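Local coordinates for AlyQ (Persicobacter sp. CCB-QB2, PDB 7D29), which probably binds carbohydrate, as a calcium-containing beta-sandwich module of the F5/8 type C family from what is probably an alginate lyase, at residues Glu25-Gly30 with Thr127-Phe132; Arg35-Gly40 with Trp123-Glu128; Thr54-Lys59 with Phe132-Glu137. All coordinates share one frame; numbering follows the deposited sequence. Where two conformers were deposited one is given.

In the fold
All three contacts use strand 123-133 or its end; along it come contact 2, contact 1, then contact 3, whereas their partners follow in the chain as 25-30, 35-40 and 54-59. Contacts 1 and 2 have centres about 12 Å apart, share Thr-127 and Glu-128 at the bend of the strand, and both touch the calcium ion. Contact 3 adjoins contact 1 at Phe-132, with centres about 15 Å apart, and is about 23 Å from contact 2, on the other side of the chain's centre. Strands 36-39 and 52-62 both pair antiparallel with 123-133 in one sheet. This late strand thus ties the calcium loop and two early strands of the F5/8 type C beta-sandwich together.

Contact 1 of 3, residues Glu25-Gly30 with Thr127-Phe132; sequences ENTIDG and TEVAIF. With CA (calcium ion), chain B.
Asn-26 and Asp-29 meet Thr-127 at a calcium ion, the metal site of this F5/8 type C beta-sandwich, where the loop after strand 13-16 closes on a corner of strand 123-133. Metal bonds come first: Asn-26 O lies 2.2 Å and Thr-127 O 2.3 Å from the calcium, while Asp-29 supplies OD1 at 2.5 Å. Thr-34, through O and OG1, and Asn-31 O complete six ligands. The shared cation explains why Asn-26 O and Thr-127 O can approach to 3.1 Å although both are acceptors. Asp-29 has CG between its backbone N and carbonyl carbon (chi1 66°), which turns OD1 toward the ion. The Asn-26 amide takes another course, with ND2 bonded to Arg-35 O.

Packing is modest. Thr-27 CB is 4.2 Å from Val-129 CG2, and both side chains also touch Phe-47 of strand 44-49. Thr-127 and Glu-128 form a classic bulge opposite Ala-61, and the extended Glu-128 chain passes Gly-30.

Direct hydrogen bonding rests on the backbone. A water bridge from Gly-30 N to Glu-128 OE2 is doubtful, since it is seen for one of two conformers and its bond to Gly-30 N is weak. Thr-27 O accepts from Val-129 N at 2.9 Å (154° at the hydrogen), and also takes a CA-H...O contact from Glu-128 CA at 3.2 Å.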
loop_
_atom_site.group_PDB
_atom_site.type_symbol
_atom_site.label_atom_id
_atom_site.label_comp_id
_atom_site.label_asym_id
_atom_site.label_seq_id
_atom_site.Cartn_x
_atom_site.Cartn_y
_atom_site.Cartn_z
ATOM N N GLU A 25 10.343 4.788 -2.646
ATOM C CA GLU A 25 10.868 3.661 -3.470
ATOM C C GLU A 25 11.267 2.460 -2.598
ATOM O O GLU A 25 11.384 1.335 -3.136
ATOM C CB GLU A 25 12.114 4.079 -4.279
ATOM C CG GLU A 25 13.335 4.283 -3.372
ATOM C CD GLU A 25 14.685 4.679 -3.959
ATOM O OE1 GLU A 25 14.812 5.757 -4.492
ATOM O OE2 GLU A 25 15.629 3.892 -3.804
ATOM N N ASN A 26 11.486 2.638 -1.296
ATOM C CA ASN A 26 11.839 1.512 -0.400
ATOM C C ASN A 26 10.694 0.493 -0.329
ATOM O O ASN A 26 10.937 -0.616 0.164
ATOM C CB ASN A 26 12.247 1.976 0.986
ATOM C CG ASN A 26 13.542 2.739 0.993
ATOM O OD1 ASN A 26 14.276 2.763 0.001
ATOM N ND2 ASN A 26 13.826 3.344 2.128
ATOM N N THR A 27 9.465 0.862 -0.713
ATOM C CA THR A 27 8.318 -0.082 -0.695
ATOM C C THR A 27 8.400 -1.070 -1.851
ATOM O O THR A 27 7.605 -2.057 -1.834
ATOM C CB THR A 27 6.963 0.644 -0.697
ATOM O OG1 THR A 27 6.844 1.465 -1.862
ATOM C CG2 THR A 27 6.773 1.450 0.566
ATOM N N ILE A 28 9.225 -0.828 -2.872
ATOM C CA ILE A 28 9.237 -1.746 -4.061
ATOM C C ILE A 28 10.650 -2.316 -4.291
ATOM O O ILE A 28 10.965 -2.634 -5.440
ATOM C CB ILE A 28 8.654 -0.987 -5.273
ATOM C CG1 ILE A 28 9.499 0.239 -5.675
ATOM C CG2 ILE A 28 7.185 -0.611 -5.016
ATOM C CD1 ILE A 28 9.139 0.847 -7.037
ATOM N N ASP A 29 11.461 -2.446 -3.235
ATOM C CA ASP A 29 12.863 -2.907 -3.371
ATOM C C ASP A 29 12.938 -4.376 -2.971
ATOM O O ASP A 29 14.041 -5.001 -3.041
ATOM C CB ASP A 29 13.849 -2.038 -2.598
ATOM C CG ASP A 29 13.723 -2.069 -1.093
ATOM O OD1 ASP A 29 12.770 -2.725 -0.575
ATOM O OD2 ASP A 29 14.520 -1.364 -0.457
ATOM N N GLY A 30 11.830 -4.970 -2.557
ATOM C CA GLY A 30 11.864 -6.399 -2.196
ATOM C C GLY A 30 12.445 -6.673 -0.816
ATOM O O GLY A 30 12.622 -7.834 -0.497
ATOM N N THR A 127 6.975 -1.303 4.627
ATOM C CA THR A 127 8.225 -1.875 4.126
ATOM C C THR A 127 8.131 -2.423 2.704
ATOM O O THR A 127 9.174 -2.436 2.000
ATOM C CB THR A 127 8.687 -2.987 5.064
ATOM O OG1 THR A 127 7.718 -4.033 5.072
ATOM C CG2 THR A 127 8.942 -2.473 6.452
ATOM N N GLU A 128 6.960 -2.841 2.254
ATOM C CA GLU A 128 6.787 -3.437 0.906
ATOM C C GLU A 128 5.329 -3.290 0.491
ATOM O O GLU A 128 4.463 -3.421 1.335
ATOM C CB GLU A 128 7.155 -4.927 0.845
ATOM C CG GLU A 128 7.373 -5.526 -0.556
ATOM C CD GLU A 128 7.903 -6.972 -0.520
ATOM O OE1 GLU A 128 7.866 -7.594 0.593
ATOM O OE2 GLU A 128 8.360 -7.515 -1.552
ATOM N N VAL A 129 5.126 -3.070 -0.796
ATOM C CA VAL A 129 3.775 -3.083 -1.393
ATOM C C VAL A 129 3.853 -3.898 -2.682
ATOM O O VAL A 129 4.844 -3.796 -3.460
ATOM C CB VAL A 129 3.248 -1.666 -1.667
ATOM C CG1 VAL A 129 1.973 -1.699 -2.458
ATOM C CG2 VAL A 129 3.063 -0.888 -0.380
ATOM N N ALA A 130 2.800 -4.655 -2.955
ATOM C CA ALA A 130 2.663 -5.333 -4.245
ATOM C C ALA A 130 1.198 -5.236 -4.656
ATOM O O ALA A 130 0.311 -5.186 -3.789
ATOM C CB ALA A 130 3.162 -6.749 -4.233
ATOM N N ILE A 131 0.989 -5.205 -5.971
ATOM C CA ILE A 131 -0.354 -4.925 -6.539
ATOM C C ILE A 131 -0.646 -6.081 -7.471
ATOM O O ILE A 131 0.186 -6.342 -8.430
ATOM C CB ILE A 131 -0.375 -3.543 -7.198
ATOM C CG1 ILE A 131 -0.031 -2.482 -6.155
ATOM C CG2 ILE A 131 -1.708 -3.273 -7.885
ATOM C CD1 ILE A 131 0.139 -1.100 -6.711
ATOM N N PHE A 132 -1.853 -6.631 -7.353
ATOM C CA PHE A 132 -2.207 -7.896 -8.013
ATOM C C PHE A 132 -3.529 -7.862 -8.760
ATOM O O PHE A 132 -4.475 -7.123 -8.441
ATOM C CB PHE A 132 -2.343 -9.001 -6.975
ATOM C CG PHE A 132 -1.064 -9.322 -6.274
ATOM C CD1 PHE A 132 -0.594 -8.472 -5.288
ATOM C CD2 PHE A 132 -0.267 -10.369 -6.701
ATOM C CE1 PHE A 132 0.562 -8.784 -4.597
ATOM C CE2 PHE A 132 0.922 -10.654 -6.028
ATOM C CZ PHE A 132 1.349 -9.829 -5.034
HETATM CA CA CA B . 11.405 -2.269 1.532
HETATM O O HOH W 1 8.968 -5.086 -3.582
#

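Contact 2 of 3, residues Arg35-Gly40 with Trp123-Glu128; sequences RWSANG and WNSITE. With CA (calcium ion), chain B.
Asn-39 lies flat on the Trp-123 indole: the amide and ring planes are only 2° apart, and Asn-39 CG sits 3.5 Å above the ring plane. Asn-39 CB, 3.5 Å from the centroid of the six-membered ring, makes a CH-pi contact almost on the ring normal. The indole gets there because its CG stands beside the backbone N of Trp-123 (chi1 -74°), and Ser-37 CB comes obliquely to CZ3 of the indole. A serine in place of Trp-123 would probably leave the Asn-39 amide without its stacking surface and open a gap beside Ser-37 CB.

On the same face of the sheet, Ser-37 OG and Ser-125 OG share a hydrogen bond of 2.7 Å whose direction is not fixed. Arg-35 NE also donates to Ser-37 OG, which lies in the guanidinium plane, so that hydroxyl is gripped twice.

The other face carries Trp-36, Ala-38, Asn-124 and Ile-126. Trp-36 and Ile-126 run side by side, Ile-126 CD1 touching the indole edge at CZ3 (4.0 Å). Asn-124 bends back on the opposing strand: ND2 donates to both Ala-38 O and Gly-40 O, each at 2.9 Å. Ala-38 O also receives Asn-124 N, and its two donors arrive from opposite faces of the carbonyl plane. The Gly-40 bond is less well directed, with ND2 51° above the carbonyl plane.

Between these two layers of side chains, strands 36-39 and 123-126 pair antiparallel, with their axes 4.6 Å apart at closest approach. Thr-127 bonds by its backbone to Ala-61, and Ser-125 to Tyr-63 just past that strand, so 123-133 runs between strands 36-39 and 52-62, while Trp-36 NE1 reaches Ala-18 O beyond strand 13-16.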
loop_
_atom_site.group_PDB
_atom_site.type_symbol
_atom_site.label_atom_id
_atom_site.label_comp_id
_atom_site.label_asym_id
_atom_site.label_seq_id
_atom_site.Cartn_x
_atom_site.Cartn_y
_atom_site.Cartn_z
ATOM N N ARG A 35 12.026 0.818 4.466
ATOM C CA ARG A 35 10.645 1.325 4.543
ATOM C C ARG A 35 10.518 2.709 3.940
ATOM O O ARG A 35 11.525 3.445 3.809
ATOM C CB ARG A 35 10.172 1.393 6.002
ATOM C CG ARG A 35 10.901 2.466 6.826
ATOM C CD ARG A 35 10.553 2.375 8.294
ATOM N NE ARG A 35 11.148 3.463 9.061
ATOM C CZ ARG A 35 12.270 3.395 9.766
ATOM N NH1 ARG A 35 12.981 2.273 9.826
ATOM N NH2 ARG A 35 12.693 4.484 10.413
ATOM N N TRP A 36 9.277 3.035 3.596
ATOM C CA TRP A 36 8.788 4.434 3.509
ATOM C C TRP A 36 8.235 4.851 4.863
ATOM O O TRP A 36 7.503 4.065 5.465
ATOM C CB TRP A 36 7.714 4.546 2.425
ATOM C CG TRP A 36 6.939 5.822 2.472
ATOM C CD1 TRP A 36 7.416 7.052 2.176
ATOM C CD2 TRP A 36 5.553 5.997 2.831
ATOM N NE1 TRP A 36 6.459 7.990 2.383
ATOM C CE2 TRP A 36 5.281 7.379 2.730
ATOM C CE3 TRP A 36 4.526 5.146 3.273
ATOM C CZ2 TRP A 36 4.004 7.912 2.967
ATOM C CZ3 TRP A 36 3.270 5.669 3.457
ATOM C CH2 TRP A 36 3.030 7.043 3.386
ATOM N N SER A 37 8.594 6.038 5.334
ATOM C CA SER A 37 8.004 6.627 6.553
ATOM C C SER A 37 7.545 8.053 6.246
ATOM O O SER A 37 8.306 8.847 5.661
ATOM C CB SER A 37 8.913 6.621 7.757
ATOM O OG SER A 37 9.261 5.303 8.166
ATOM N N ALA A 38 6.363 8.364 6.731
ATOM C CA ALA A 38 5.839 9.742 6.782
ATOM C C ALA A 38 4.964 9.860 8.007
ATOM O O ALA A 38 4.069 9.011 8.250
ATOM C CB ALA A 38 5.109 10.108 5.537
ATOM N N ASN A 39 5.198 10.933 8.767
ATOM C CA ASN A 39 4.527 11.143 10.061
ATOM C C ASN A 39 3.214 11.892 9.837
ATOM O O ASN A 39 3.186 12.916 9.110
ATOM C CB ASN A 39 5.447 11.916 10.995
ATOM C CG ASN A 39 5.049 11.722 12.438
ATOM O OD1 ASN A 39 4.183 10.911 12.745
ATOM N ND2 ASN A 39 5.664 12.506 13.324
ATOM N N GLY A 40 2.162 11.409 10.470
ATOM C CA GLY A 40 0.887 12.132 10.557
ATOM C C GLY A 40 -0.243 11.448 9.844
ATOM O O GLY A 40 -0.073 10.910 8.747
ATOM N N TRP A 123 3.090 7.731 13.130
ATOM C CA TRP A 123 3.846 7.390 11.898
ATOM C C TRP A 123 3.045 6.486 10.954
ATOM O O TRP A 123 2.250 5.660 11.390
ATOM C CB TRP A 123 5.221 6.774 12.208
ATOM C CG TRP A 123 6.182 7.815 12.702
ATOM C CD1 TRP A 123 6.355 8.254 13.987
ATOM C CD2 TRP A 123 7.020 8.624 11.878
ATOM N NE1 TRP A 123 7.296 9.249 14.032
ATOM C CE2 TRP A 123 7.721 9.504 12.741
ATOM C CE3 TRP A 123 7.257 8.694 10.504
ATOM C CZ2 TRP A 123 8.617 10.433 12.243
ATOM C CZ3 TRP A 123 8.192 9.583 10.030
ATOM C CH2 TRP A 123 8.862 10.451 10.892
ATOM N N ASN A 124 3.333 6.634 9.663
ATOM C CA ASN A 124 2.923 5.661 8.629
ATOM C C ASN A 124 4.199 5.092 8.053
ATOM O O ASN A 124 4.967 5.830 7.384
ATOM C CB ASN A 124 2.085 6.317 7.553
ATOM C CG ASN A 124 0.959 7.086 8.158
ATOM O OD1 ASN A 124 -0.045 6.517 8.561
ATOM N ND2 ASN A 124 1.190 8.398 8.259
ATOM N N SER A 125 4.416 3.788 8.257
ATOM C CA SER A 125 5.674 3.139 7.849
ATOM C C SER A 125 5.362 1.790 7.197
ATOM O O SER A 125 4.852 0.908 7.856
ATOM C CB SER A 125 6.631 2.971 8.979
ATOM O OG SER A 125 7.082 4.236 9.446
ATOM N N ILE A 126 5.736 1.689 5.940
ATOM C CA ILE A 126 5.421 0.530 5.056
ATOM C C ILE A 126 6.741 0.012 4.521
ATOM O O ILE A 126 7.521 0.800 3.907
ATOM C CB ILE A 126 4.446 0.941 3.923
ATOM C CG1 ILE A 126 3.104 1.397 4.518
ATOM C CG2 ILE A 126 4.184 -0.230 2.981
ATOM C CD1 ILE A 126 2.125 1.888 3.510
ATOM N N THR A 127 6.975 -1.303 4.627
ATOM C CA THR A 127 8.225 -1.875 4.126
ATOM C C THR A 127 8.131 -2.423 2.704
ATOM O O THR A 127 9.174 -2.436 2.000
ATOM C CB THR A 127 8.687 -2.987 5.064
ATOM O OG1 THR A 127 7.718 -4.033 5.072
ATOM C CG2 THR A 127 8.942 -2.473 6.452
ATOM N N GLU A 128 6.960 -2.841 2.254
ATOM C CA GLU A 128 6.787 -3.437 0.906
ATOM C C GLU A 128 5.329 -3.290 0.491
ATOM O O GLU A 128 4.463 -3.421 1.335
ATOM C CB GLU A 128 7.155 -4.927 0.845
ATOM C CG GLU A 128 7.373 -5.526 -0.556
ATOM C CD GLU A 128 7.903 -6.972 -0.520
ATOM O OE1 GLU A 128 7.866 -7.594 0.593
ATOM O OE2 GLU A 128 8.360 -7.515 -1.552
HETATM CA CA CA B . 11.405 -2.269 1.532
#

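Contact 3 of 3, residues Thr54-Lys59 with Phe132-Glu137; sequences TVNQVK and FHAGEE
Asn-56 grips the backbone of Ala-134 with both ends of its amide. Ala-134 N donates to Asn-56 OD1 at 2.7 Å, and Asn-56 ND2 returns a nearly straight bond (175° at the hydrogen) to Ala-134 O, on a lone pair in the carbonyl plane. A chi1 of 66° tucks CG over the Asn-56 backbone and swings the amide across to the other chain, where the two bonds fix its rotation. Farther along, Gln-57 NE2 donates to Glu-137 OE2 at 2.9 Å, on the syn lone pair of that oxygen, with the amide and carboxylate planes 28° apart; Ser-102 OG is a second partner of NE2. A water donates to Gln-57 OE1 and probably also meets Glu-137 OE1, and Lys-59 NZ makes a weak bond to it.

The backbone pairing is antiparallel, Phe-132 N giving its hydrogen to Gln-57 O at 2.8 Å. Here strand 52-62 carries a classic beta bulge: Asn-56 and Gln-57 both face Phe-132, whose O accepts from Asn-56 N at 3.1 Å and only weakly from Gln-57 N.

Around this frame the side chains pack. The extended Lys-59 chain crosses the Phe-132 ring at about a right angle, with CE over one face, 3.8 Å from the centroid in a CH-pi contact, and NZ in an off-centre cation-pi position 4.6 Å from it. Thr-54 CG2 lies over a face of the His-133 imidazole, whose edge meets Asn-56 ND2, while His-133 pairs through its backbone with Met-7 of strand 7-8. Ala-134 CB rests against Gln-57 OE1 at 3.6 Å.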
loop_
_atom_site.group_PDB
_atom_site.type_symbol
_atom_site.label_atom_id
_atom_site.label_comp_id
_atom_site.label_asym_id
_atom_site.label_seq_id
_atom_site.Cartn_x
_atom_site.Cartn_y
_atom_site.Cartn_z
ATOM N N THR A 54 -6.291 -4.319 -14.666
ATOM C CA THR A 54 -7.362 -4.840 -13.769
ATOM C C THR A 54 -6.730 -5.226 -12.431
ATOM O O THR A 54 -5.866 -6.108 -12.399
ATOM C CB THR A 54 -8.136 -6.010 -14.383
ATOM O OG1 THR A 54 -8.629 -5.557 -15.648
ATOM C CG2 THR A 54 -9.232 -6.463 -13.455
ATOM N N VAL A 55 -7.188 -4.593 -11.360
ATOM C CA VAL A 55 -6.613 -4.775 -10.016
ATOM C C VAL A 55 -7.702 -5.286 -9.082
ATOM O O VAL A 55 -8.752 -4.653 -9.038
ATOM C CB VAL A 55 -6.006 -3.451 -9.535
ATOM C CG1 VAL A 55 -5.532 -3.508 -8.114
ATOM C CG2 VAL A 55 -4.873 -2.978 -10.427
ATOM N N ASN A 56 -7.426 -6.309 -8.274
ATOM C CA ASN A 56 -8.392 -6.716 -7.230
ATOM C C ASN A 56 -7.699 -6.981 -5.895
ATOM O O ASN A 56 -8.340 -7.476 -4.987
ATOM C CB ASN A 56 -9.171 -7.933 -7.706
ATOM C CG ASN A 56 -8.306 -9.165 -7.876
ATOM O OD1 ASN A 56 -7.094 -9.156 -7.600
ATOM N ND2 ASN A 56 -8.942 -10.246 -8.313
ATOM N N GLN A 57 -6.427 -6.636 -5.769
ATOM C CA GLN A 57 -5.740 -6.943 -4.503
ATOM C C GLN A 57 -4.493 -6.063 -4.390
ATOM O O GLN A 57 -3.734 -5.926 -5.345
ATOM C CB GLN A 57 -5.424 -8.445 -4.418
ATOM C CG GLN A 57 -4.722 -8.864 -3.147
ATOM C CD GLN A 57 -4.434 -10.342 -3.192
ATOM O OE1 GLN A 57 -3.431 -10.760 -3.748
ATOM N NE2 GLN A 57 -5.428 -11.138 -2.801
ATOM N N VAL A 58 -4.291 -5.555 -3.184
ATOM C CA VAL A 58 -3.079 -4.787 -2.826
ATOM C C VAL A 58 -2.534 -5.441 -1.571
ATOM O O VAL A 58 -3.299 -5.644 -0.629
ATOM C CB VAL A 58 -3.352 -3.285 -2.609
ATOM C CG1 VAL A 58 -2.127 -2.552 -2.093
ATOM C CG2 VAL A 58 -3.857 -2.630 -3.862
ATOM N N LYS A 59 -1.251 -5.766 -1.579
ATOM C CA LYS A 59 -0.578 -6.314 -0.373
ATOM C C LYS A 59 0.320 -5.237 0.186
ATOM O O LYS A 59 1.051 -4.556 -0.561
ATOM C CB LYS A 59 0.223 -7.568 -0.663
ATOM C CG LYS A 59 -0.559 -8.672 -1.332
ATOM C CD LYS A 59 0.273 -9.924 -1.519
ATOM C CE LYS A 59 -0.537 -11.013 -2.192
ATOM N NZ LYS A 59 0.071 -12.336 -1.969
ATOM N N PHE A 132 -1.853 -6.631 -7.353
ATOM C CA PHE A 132 -2.207 -7.896 -8.013
ATOM C C PHE A 132 -3.529 -7.862 -8.760
ATOM O O PHE A 132 -4.475 -7.123 -8.441
ATOM C CB PHE A 132 -2.343 -9.001 -6.975
ATOM C CG PHE A 132 -1.064 -9.322 -6.274
ATOM C CD1 PHE A 132 -0.594 -8.472 -5.288
ATOM C CD2 PHE A 132 -0.267 -10.369 -6.701
ATOM C CE1 PHE A 132 0.562 -8.784 -4.597
ATOM C CE2 PHE A 132 0.922 -10.654 -6.028
ATOM C CZ PHE A 132 1.349 -9.829 -5.034
ATOM N N HIS A 133 -3.593 -8.776 -9.718
ATOM C CA HIS A 133 -4.851 -9.337 -10.249
ATOM C C HIS A 133 -4.861 -10.771 -9.785
ATOM O O HIS A 133 -4.189 -11.617 -10.443
ATOM C CB HIS A 133 -4.967 -9.217 -11.755
ATOM C CG HIS A 133 -6.332 -9.585 -12.249
ATOM N ND1 HIS A 133 -6.667 -9.515 -13.579
ATOM C CD2 HIS A 133 -7.448 -9.946 -11.587
ATOM C CE1 HIS A 133 -7.935 -9.874 -13.724
ATOM N NE2 HIS A 133 -8.443 -10.146 -12.509
ATOM N N ALA A 134 -5.438 -11.016 -8.610
ATOM C CA ALA A 134 -5.361 -12.327 -7.940
ATOM C C ALA A 134 -6.461 -13.254 -8.476
ATOM O O ALA A 134 -7.580 -12.796 -8.810
ATOM C CB ALA A 134 -5.418 -12.152 -6.444
ATOM N N GLY A 135 -6.181 -14.548 -8.572
ATOM C CA GLY A 135 -7.255 -15.515 -8.864
ATOM C C GLY A 135 -7.719 -16.182 -7.580
ATOM O O GLY A 135 -7.377 -15.660 -6.494
ATOM N N GLU A 136 -8.411 -17.325 -7.704
ATOM C CA GLU A 136 -8.882 -18.174 -6.566
ATOM C C GLU A 136 -7.645 -18.655 -5.790
ATOM O O GLU A 136 -6.727 -19.171 -6.412
ATOM C CB GLU A 136 -9.740 -19.351 -7.057
ATOM C CG GLU A 136 -9.138 -20.129 -8.219
ATOM C CD GLU A 136 -9.517 -21.598 -8.263
ATOM O OE1 GLU A 136 -10.225 -21.992 -9.206
ATOM O OE2 GLU A 136 -9.093 -22.344 -7.360
ATOM N N GLU A 137 -7.600 -18.449 -4.477
ATOM C CA GLU A 137 -6.438 -18.854 -3.644
ATOM C C GLU A 137 -6.954 -19.250 -2.260
ATOM O O GLU A 137 -7.966 -18.692 -1.829
ATOM C CB GLU A 137 -5.432 -17.710 -3.545
ATOM C CG GLU A 137 -6.108 -16.367 -3.310
ATOM C CD GLU A 137 -5.193 -15.150 -3.260
ATOM O OE1 GLU A 137 -3.951 -15.326 -3.195
ATOM O OE2 GLU A 137 -5.732 -14.030 -3.265
HETATM O O HOH W 2 -2.515 -13.266 -3.474
#